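PDB 3SVT: short-chain type dehydrogenase/reductase from Mycobacterium ulcerans, which probably works as an NAD-dependent oxidoreductase of the short-chain dehydrogenase/reductase family, with a substrate that is not established. Local coordinates for residues S213-C218 with P262-M267; A170-M175 with V189-P194; M217-P222 with G254-R259. One frame throughout, in Å; residues are numbered along the deposited sequence.

Interaction 1 (S213-C218 with P262-M267); sequences SDYAMC and PDFSAM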
loop_
_atom_site.group_PDB
_atom_site.type_symbol
_atom_site.label_atom_id
_atom_site.label_comp_id
_atom_site.label_asym_id
_atom_site.label_seq_id
_atom_site.Cartn_x
_atom_site.Cartn_y
_atom_site.Cartn_z
ATOM N N SER B 213 -8.593 -23.078 12.881
ATOM C CA SER B 213 -9.855 -22.777 12.212
ATOM C C SER B 213 -9.937 -21.296 11.779
ATOM O O SER B 213 -10.392 -20.974 10.659
ATOM C CB SER B 213 -11.033 -23.132 13.129
ATOM O OG SER B 213 -12.245 -22.707 12.549
ATOM N N ASP B 214 -9.517 -20.401 12.679
ATOM C CA ASP B 214 -9.516 -18.978 12.372
ATOM C C ASP B 214 -8.557 -18.699 11.204
ATOM O O ASP B 214 -8.920 -18.022 10.253
ATOM C CB ASP B 214 -9.143 -18.125 13.600
ATOM C CG ASP B 214 -9.429 -16.627 13.379
ATOM O OD1 ASP B 214 -10.623 -16.237 13.321
ATOM O OD2 ASP B 214 -8.464 -15.836 13.252
ATOM N N TYR B 215 -7.346 -19.223 11.263
ATOM C CA TYR B 215 -6.393 -19.018 10.160
ATOM C C TYR B 215 -6.957 -19.544 8.835
ATOM O O TYR B 215 -6.798 -18.905 7.806
ATOM C CB TYR B 215 -5.052 -19.688 10.446
ATOM C CG TYR B 215 -4.022 -18.835 11.173
ATOM C CD1 TYR B 215 -3.155 -17.999 10.467
ATOM C CD2 TYR B 215 -3.864 -18.918 12.561
ATOM C CE1 TYR B 215 -2.202 -17.245 11.126
ATOM C CE2 TYR B 215 -2.906 -18.156 13.223
ATOM C CZ TYR B 215 -2.077 -17.336 12.504
ATOM O OH TYR B 215 -1.111 -16.589 13.151
ATOM N N ALA B 216 -7.630 -20.699 8.884
ATOM C CA ALA B 216 -8.149 -21.342 7.672
ATOM C C ALA B 216 -9.209 -20.465 7.010
ATOM O O ALA B 216 -9.194 -20.309 5.798
ATOM C CB ALA B 216 -8.702 -22.745 7.978
ATOM N N MET B 217 -10.119 -19.899 7.814
ATOM C CA MET B 217 -11.129 -18.956 7.312
ATOM C C MET B 217 -10.504 -17.664 6.731
ATOM O O MET B 217 -11.109 -17.017 5.897
ATOM C CB MET B 217 -12.110 -18.572 8.425
ATOM C CG MET B 217 -12.921 -19.745 8.983
ATOM S SD MET B 217 -14.325 -20.164 7.917
ATOM C CE MET B 217 -14.914 -21.684 8.678
ATOM N N CYS B 218 -9.306 -17.299 7.182
ATOM C CA CYS B 218 -8.619 -16.108 6.666
ATOM C C CYS B 218 -7.797 -16.392 5.414
ATOM O O CYS B 218 -7.291 -15.462 4.832
ATOM C CB CYS B 218 -7.702 -15.490 7.720
ATOM S SG CYS B 218 -8.603 -14.926 9.215
ATOM N N PRO B 262 -4.978 -13.093 12.056
ATOM C CA PRO B 262 -5.706 -13.968 12.945
ATOM C C PRO B 262 -6.235 -13.271 14.199
ATOM O O PRO B 262 -5.695 -12.245 14.658
ATOM C CB PRO B 262 -4.661 -15.022 13.320
ATOM C CG PRO B 262 -3.398 -14.249 13.338
ATOM C CD PRO B 262 -3.526 -13.332 12.124
ATOM N N ASP B 263 -7.302 -13.850 14.729
ATOM C CA ASP B 263 -7.942 -13.416 15.969
ATOM C C ASP B 263 -7.617 -14.474 17.019
ATOM O O ASP B 263 -8.142 -15.587 16.957
ATOM C CB ASP B 263 -9.448 -13.325 15.717
ATOM C CG ASP B 263 -10.246 -12.956 16.953
ATOM O OD1 ASP B 263 -9.686 -12.775 18.068
ATOM O OD2 ASP B 263 -11.467 -12.861 16.781
ATOM N N PHE B 264 -6.750 -14.128 17.977
ATOM C CA PHE B 264 -6.291 -15.077 19.007
ATOM C C PHE B 264 -7.173 -15.012 20.261
ATOM O O PHE B 264 -6.773 -15.496 21.325
ATOM C CB PHE B 264 -4.824 -14.837 19.382
ATOM C CG PHE B 264 -3.817 -15.592 18.516
ATOM C CD1 PHE B 264 -3.791 -15.428 17.129
ATOM C CD2 PHE B 264 -2.874 -16.434 19.108
ATOM C CE1 PHE B 264 -2.872 -16.134 16.341
ATOM C CE2 PHE B 264 -1.919 -17.141 18.341
ATOM C CZ PHE B 264 -1.911 -16.988 16.946
ATOM N N SER B 265 -8.363 -14.418 20.134
ATOM C CA SER B 265 -9.311 -14.273 21.250
ATOM C C SER B 265 -9.441 -15.528 22.073
ATOM O O SER B 265 -9.281 -15.496 23.285
ATOM C CB SER B 265 -10.712 -13.946 20.734
ATOM O OG SER B 265 -10.748 -12.645 20.251
ATOM N N ALA B 266 -9.738 -16.630 21.390
ATOM C CA ALA B 266 -10.038 -17.909 22.032
ATOM C C ALA B 266 -8.920 -18.344 22.996
ATOM O O ALA B 266 -9.185 -18.857 24.068
ATOM C CB ALA B 266 -10.275 -18.984 20.940
ATOM N N MET B 267 -7.674 -18.117 22.601
ATOM C CA MET B 267 -6.506 -18.396 23.447
ATOM C C MET B 267 -6.391 -17.390 24.608
ATOM O O MET B 267 -6.112 -17.777 25.735
ATOM C CB MET B 267 -5.217 -18.353 22.591
ATOM C CG MET B 267 -3.874 -18.422 23.385
ATOM S SD MET B 267 -2.352 -18.447 22.354
ATOM C CE MET B 267 -1.084 -18.543 23.621
#
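The carboxylate of Asp-214 reaches from helix 209-218 to the backbone of the incoming loop, where its OD2 accepts a hydrogen bond from Asp-263 N at 2.7 Å. The N-H points almost straight at the oxygen, at 172°, yet it arrives 40° out of the carboxylate plane. Holding CG anti to the backbone N is what carries the acid outward from the helix to this spot. The same OD2 also rests on Pro-262 CA, 3.3 Å away, while the other oxygen, OD1, is in a salt bridge with Arg-260, so both oxygens of the carboxylate are engaged by the loop.

One residue on, the Tyr-215 ring takes Pro-262 on one face. Pro-262 CB stands over that face, 3.8 Å from the ring centroid, a CH-pi contact displaced toward the rim, and Pro-262 CG lies 3.5 Å from Tyr-215 CZ. Phe-264 comes in obliquely beyond the proline: its CE1 sits 3.7 Å from Tyr-215 CE2, and the phenol OH meets the Phe-264 ring at its edge. Phe-161 packs edge-to-face with that same phenyl ring.

Behind this first shell the loop is braced by its own acid. Asp-263 OD1 accepts from Ser-265 N at 3.0 Å, an Asx turn that leads into helix 265-272, with Phe-264 at the N-cap position. The two aspartates cross at about a right angle, their carboxylate planes nearly perpendicular and their oxygens not in contact.

The contact thus joins helix 209-218 to the C-terminal loop beyond the last strand of the SDR Rossmann fold, and no other chain touches its two segments. Chemically, it pairs one buttressed acid with a small apolar cluster. The arginine and the backbone N-H would be expected to stabilise the Asp-214 charge and to offset the second acid close by.

Interaction 2 (A170-M175 with V189-P194); sequences AVDHLM and VNSIRP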
loop_
_atom_site.group_PDB
_atom_site.type_symbol
_atom_site.label_atom_id
_atom_site.label_comp_id
_atom_site.label_asym_id
_atom_site.label_seq_id
_atom_site.Cartn_x
_atom_site.Cartn_y
_atom_site.Cartn_z
ATOM N N ALA B 170 9.241 -2.390 10.123
ATOM C CA ALA B 170 10.499 -1.644 10.033
ATOM C C ALA B 170 11.464 -2.328 9.110
ATOM O O ALA B 170 12.172 -1.677 8.326
ATOM C CB ALA B 170 11.186 -1.452 11.416
ATOM N N VAL B 171 11.538 -3.640 9.259
ATOM C CA VAL B 171 12.452 -4.454 8.466
ATOM C C VAL B 171 12.085 -4.413 7.004
ATOM O O VAL B 171 12.967 -4.337 6.149
ATOM C CB VAL B 171 12.457 -5.898 8.963
ATOM C CG1 VAL B 171 13.067 -6.825 7.946
ATOM C CG2 VAL B 171 13.200 -5.959 10.288
ATOM N N ASP B 172 10.790 -4.433 6.712
ATOM C CA ASP B 172 10.370 -4.316 5.311
ATOM C C ASP B 172 10.790 -2.979 4.733
ATOM O O ASP B 172 11.325 -2.916 3.621
ATOM C CB ASP B 172 8.877 -4.612 5.150
ATOM C CG ASP B 172 8.556 -6.062 5.501
ATOM O OD1 ASP B 172 9.379 -6.925 5.195
ATOM O OD2 ASP B 172 7.548 -6.345 6.158
ATOM N N HIS B 173 10.622 -1.913 5.516
ATOM C CA HIS B 173 11.054 -0.623 5.041
ATOM C C HIS B 173 12.572 -0.592 4.813
ATOM O O HIS B 173 13.037 -0.010 3.830
ATOM C CB HIS B 173 10.629 0.512 5.977
ATOM C CG HIS B 173 10.915 1.866 5.418
ATOM N ND1 HIS B 173 9.997 2.571 4.676
ATOM C CD2 HIS B 173 12.035 2.623 5.447
ATOM C CE1 HIS B 173 10.542 3.704 4.270
ATOM N NE2 HIS B 173 11.781 3.756 4.715
ATOM N N LEU B 174 13.328 -1.209 5.728
ATOM C CA LEU B 174 14.793 -1.215 5.614
ATOM C C LEU B 174 15.258 -1.942 4.344
ATOM O O LEU B 174 16.218 -1.514 3.703
ATOM C CB LEU B 174 15.436 -1.830 6.866
ATOM C CG LEU B 174 16.955 -2.029 6.876
ATOM C CD1 LEU B 174 17.703 -0.739 6.663
ATOM C CD2 LEU B 174 17.327 -2.644 8.213
ATOM N N MET B 175 14.567 -3.024 3.970
ATOM C CA MET B 175 14.862 -3.728 2.718
ATOM C C MET B 175 14.639 -2.810 1.517
ATOM O O MET B 175 15.493 -2.724 0.600
ATOM C CB MET B 175 13.984 -4.976 2.553
ATOM C CG MET B 175 14.152 -6.115 3.571
ATOM S SD MET B 175 15.796 -6.784 3.810
ATOM C CE MET B 175 16.366 -5.754 5.183
ATOM N N VAL B 189 17.705 -6.111 -3.015
ATOM C CA VAL B 189 17.233 -6.348 -1.656
ATOM C C VAL B 189 15.716 -6.479 -1.694
ATOM O O VAL B 189 15.026 -5.608 -2.235
ATOM C CB VAL B 189 17.650 -5.215 -0.655
ATOM C CG1 VAL B 189 17.295 -5.621 0.805
ATOM C CG2 VAL B 189 19.131 -4.872 -0.796
ATOM N N ASN B 190 15.208 -7.575 -1.138
ATOM C CA ASN B 190 13.784 -7.873 -1.151
ATOM C C ASN B 190 13.355 -8.478 0.184
ATOM O O ASN B 190 14.185 -9.020 0.928
ATOM C CB ASN B 190 13.432 -8.858 -2.291
ATOM C CG ASN B 190 13.715 -8.307 -3.682
ATOM O OD1 ASN B 190 12.982 -7.464 -4.170
ATOM N ND2 ASN B 190 14.758 -8.815 -4.337
ATOM N N SER B 191 12.058 -8.395 0.476
ATOM C CA SER B 191 11.474 -9.014 1.672
ATOM C C SER B 191 10.441 -10.082 1.279
ATOM O O SER B 191 9.674 -9.910 0.334
ATOM C CB SER B 191 10.817 -7.974 2.574
ATOM O OG SER B 191 10.104 -8.622 3.617
ATOM N N ILE B 192 10.440 -11.185 2.024
ATOM C CA ILE B 192 9.384 -12.162 1.997
ATOM C C ILE B 192 8.576 -12.107 3.307
ATOM O O ILE B 192 9.168 -12.191 4.384
ATOM C CB ILE B 192 9.939 -13.597 1.816
ATOM C CG1 ILE B 192 10.786 -13.695 0.531
ATOM C CG2 ILE B 192 8.811 -14.614 1.803
ATOM C CD1 ILE B 192 11.592 -14.946 0.448
ATOM N N ARG B 193 7.243 -12.031 3.208
ATOM C CA ARG B 193 6.360 -12.121 4.382
ATOM C C ARG B 193 5.577 -13.437 4.376
ATOM O O ARG B 193 4.539 -13.511 3.719
ATOM C CB ARG B 193 5.331 -10.992 4.340
ATOM C CG ARG B 193 5.879 -9.571 4.590
ATOM C CD ARG B 193 4.722 -8.624 4.262
ATOM N NE ARG B 193 4.916 -7.233 4.585
ATOM C CZ ARG B 193 4.269 -6.227 3.976
ATOM N NH1 ARG B 193 3.431 -6.431 2.957
ATOM N NH2 ARG B 193 4.504 -5.007 4.364
ATOM N N PRO B 194 6.069 -14.471 5.072
ATOM C CA PRO B 194 5.333 -15.715 5.164
ATOM C C PRO B 194 4.078 -15.598 6.013
ATOM O O PRO B 194 4.038 -14.800 6.952
ATOM C CB PRO B 194 6.316 -16.677 5.845
ATOM C CG PRO B 194 7.568 -15.954 6.049
ATOM C CD PRO B 194 7.380 -14.530 5.738
#
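Two donors converge on Asp-172 OD2: Arg-193 NE bonds to it across the contact at 3.2 Å, and Ser-150 OG adds a second hydrogen bond from the same subunit. The arginine bond is bent and is part of a salt bridge. It comes from well above the carboxylate plane, 62° out of it, and the guanidinium is turned 80° against the carboxylate, so the pair meets through NE alone instead of as a flat two-bonded clasp. Arg-193 gets there by an extended run from CG to NE.

At the other oxygen, Ser-191 OG is placed to donate to Asp-172 OD1, but at 2.4 Å the modelled distance is doubtful. The two donors at OD2 tie this buried carboxylate both to the strand and to Ser-150.

A turn further along the helix the contact becomes apolar. Met-175 bends at both chi2 and chi3, which folds SD back to 3.6 Å from Val-189 CG1, while its CG rests 3.9 Å from Ser-191 CB.

Helix 163-182 thus lies nearly antiparallel (153°) over strand 187-198, their segment axes 7.7 Å apart, as in a Rossmann-type layer. Strands 144-149 and 249-252 flank that strand in the parallel sheet, helix 227-238 covers Ile-192 on the opposite face, and helix 113-140 packs beside Met-175.

Interaction 3 (M217-P222 with G254-R259); sequences MCTPLP and GGQMLR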
loop_
_atom_site.group_PDB
_atom_site.type_symbol
_atom_site.label_atom_id
_atom_site.label_comp_id
_atom_site.label_asym_id
_atom_site.label_seq_id
_atom_site.Cartn_x
_atom_site.Cartn_y
_atom_site.Cartn_z
ATOM N N MET B 217 -10.119 -19.899 7.814
ATOM C CA MET B 217 -11.129 -18.956 7.312
ATOM C C MET B 217 -10.504 -17.664 6.731
ATOM O O MET B 217 -11.109 -17.017 5.897
ATOM C CB MET B 217 -12.110 -18.572 8.425
ATOM C CG MET B 217 -12.921 -19.745 8.983
ATOM S SD MET B 217 -14.325 -20.164 7.917
ATOM C CE MET B 217 -14.914 -21.684 8.678
ATOM N N CYS B 218 -9.306 -17.299 7.182
ATOM C CA CYS B 218 -8.619 -16.108 6.666
ATOM C C CYS B 218 -7.797 -16.392 5.414
ATOM O O CYS B 218 -7.291 -15.462 4.832
ATOM C CB CYS B 218 -7.702 -15.490 7.720
ATOM S SG CYS B 218 -8.603 -14.926 9.215
ATOM N N THR B 219 -7.683 -17.663 5.016
ATOM C CA THR B 219 -6.727 -18.118 3.998
ATOM C C THR B 219 -7.418 -18.733 2.773
ATOM O O THR B 219 -8.057 -19.771 2.862
ATOM C CB THR B 219 -5.729 -19.128 4.590
ATOM O OG1 THR B 219 -5.166 -18.583 5.790
ATOM C CG2 THR B 219 -4.576 -19.406 3.605
ATOM N N PRO B 220 -7.320 -18.068 1.620
ATOM C CA PRO B 220 -8.048 -18.578 0.451
ATOM C C PRO B 220 -7.644 -19.985 0.031
ATOM O O PRO B 220 -8.504 -20.814 -0.191
ATOM C CB PRO B 220 -7.739 -17.540 -0.638
ATOM C CG PRO B 220 -7.524 -16.247 0.147
ATOM C CD PRO B 220 -6.964 -16.647 1.489
ATOM N N LEU B 221 -6.351 -20.263 -0.066
ATOM C CA LEU B 221 -5.909 -21.608 -0.403
ATOM C C LEU B 221 -6.164 -22.553 0.770
ATOM O O LEU B 221 -5.801 -22.250 1.903
ATOM C CB LEU B 221 -4.433 -21.631 -0.817
ATOM C CG LEU B 221 -4.077 -20.855 -2.095
ATOM C CD1 LEU B 221 -2.579 -20.967 -2.369
ATOM C CD2 LEU B 221 -4.804 -21.419 -3.303
ATOM N N PRO B 222 -6.705 -23.748 0.486
ATOM C CA PRO B 222 -7.132 -24.638 1.544
ATOM C C PRO B 222 -6.010 -25.457 2.227
ATOM O O PRO B 222 -6.190 -26.644 2.481
ATOM C CB PRO B 222 -8.147 -25.557 0.842
ATOM C CG PRO B 222 -8.194 -25.149 -0.557
ATOM C CD PRO B 222 -6.968 -24.345 -0.834
ATOM N N GLY B 254 -0.667 -18.116 1.160
ATOM C CA GLY B 254 -1.938 -18.714 0.721
ATOM C C GLY B 254 -3.048 -17.715 0.386
ATOM O O GLY B 254 -4.208 -18.098 0.221
ATOM N N GLY B 255 -2.675 -16.449 0.271
ATOM C CA GLY B 255 -3.587 -15.346 0.053
ATOM C C GLY B 255 -4.174 -14.727 1.317
ATOM O O GLY B 255 -5.112 -13.936 1.231
ATOM N N GLN B 256 -3.640 -15.074 2.489
ATOM C CA GLN B 256 -4.220 -14.570 3.750
ATOM C C GLN B 256 -4.259 -13.036 3.813
ATOM O O GLN B 256 -5.197 -12.475 4.351
ATOM C CB GLN B 256 -3.502 -15.125 4.978
ATOM C CG GLN B 256 -4.100 -14.600 6.280
ATOM C CD GLN B 256 -3.601 -15.274 7.527
ATOM O OE1 GLN B 256 -2.774 -16.187 7.466
ATOM N NE2 GLN B 256 -4.131 -14.836 8.695
ATOM N N MET B 257 -3.293 -12.361 3.201
ATOM C CA MET B 257 -3.243 -10.898 3.262
ATOM C C MET B 257 -4.454 -10.227 2.643
ATOM O O MET B 257 -4.679 -9.052 2.875
ATOM C CB MET B 257 -1.940 -10.347 2.625
ATOM C CG MET B 257 -1.923 -10.335 1.126
ATOM S SD MET B 257 -0.447 -9.589 0.378
ATOM C CE MET B 257 -1.185 -8.978 -1.137
ATOM N N LEU B 258 -5.225 -10.956 1.845
ATOM C CA LEU B 258 -6.437 -10.443 1.229
ATOM C C LEU B 258 -7.599 -10.390 2.192
ATOM O O LEU B 258 -8.612 -9.715 1.899
ATOM C CB LEU B 258 -6.844 -11.323 0.044
ATOM C CG LEU B 258 -5.731 -11.455 -1.002
ATOM C CD1 LEU B 258 -6.118 -12.513 -2.015
ATOM C CD2 LEU B 258 -5.509 -10.096 -1.615
ATOM N N ARG B 259 -7.469 -11.095 3.309
ATOM C CA ARG B 259 -8.515 -11.124 4.340
ATOM C C ARG B 259 -7.954 -10.383 5.570
ATOM O O ARG B 259 -7.621 -9.213 5.461
ATOM C CB ARG B 259 -8.941 -12.570 4.606
ATOM C CG ARG B 259 -9.427 -13.254 3.320
ATOM C CD ARG B 259 -10.297 -14.483 3.514
ATOM N NE ARG B 259 -10.609 -15.077 2.193
ATOM C CZ ARG B 259 -10.946 -16.351 1.962
ATOM N NH1 ARG B 259 -11.052 -17.238 2.961
ATOM N NH2 ARG B 259 -11.181 -16.750 0.704
HETATM O O HOH W 1 -10.942 -19.976 3.612
#
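Met-217 O, near the end of helix 209-218, accepts a hydrogen bond from Arg-259 NH1 at 2.9 Å. The oxygen lies close to the guanidinium plane, but the donor stands 51° out of the carbonyl plane, so the bond is made from above. Arg-259 runs extended from CG to NE, and its CB, CG and CD pass alongside Cys-218 O. That oxygen is buried without a conventional partner; what it has is a CA-H...O contact from Gln-256, with CA 3.4 Å away.

Thr-219 OG1 is hydrogen-bonded to Tyr-215 O, and Thr-219 CG2 lies 3.6 Å from Gly-254 O. The threonine's own carbonyl is tied to Arg-259 NH1 through a water, which gives Thr-219 O a hydrogen and accepts one from the arginine.

Pro-220 fits between the glycine backbone and the guanidinium. Pro-220 CD packs on Gly-255 O at 3.3 Å, while Pro-220 CG lies over one face of the Arg-259 guanidinium, toward the rim and 3.5 Å above its plane. Gly-254 and Gly-255 both have positive phi and lie closely against Thr-219 CG2 and the Pro-220 ring.

Leu-221 closes the run with a backbone bond, Leu-221 N to Gly-254 O at 3.1 Å and nearly straight at 174°.

Around this, Asp-180 of the third subunit forms a salt bridge with Arg-259 NE, and Ala-179 and Gly-183 of that subunit pack on Pro-220 and Leu-221. The arrangement joins the segment after helix 209-218 to the Gly-254/Gly-255 segment that follows the last sheet strand, 249-252, of this Rossmann-fold SDR, at a face built into the tetramer.

In the fold
Interactions 1 and 3 form one continuous patch, their centres 12 Å apart. Both start from helix 209-218, sharing Met-217 and Cys-218, and they touch where Tyr-215 CD1 lies 3.5 Å from Gln-256 OE1. Together they fix the chain that leaves strand 249-252 along the end of that helix, far from the chain's centre, where interaction 3 meets neighbouring subunits. Interaction 2 stands apart in the core, about 25 Å from interaction 1 and 20 Å from interaction 3 between centres, with nearest atoms about 8 and 6 Å away. It closes earlier in the sequence. The link runs through the sheet: strand 187-198 of interaction 2 pairs with strand 249-252, which leads into residues 254-259.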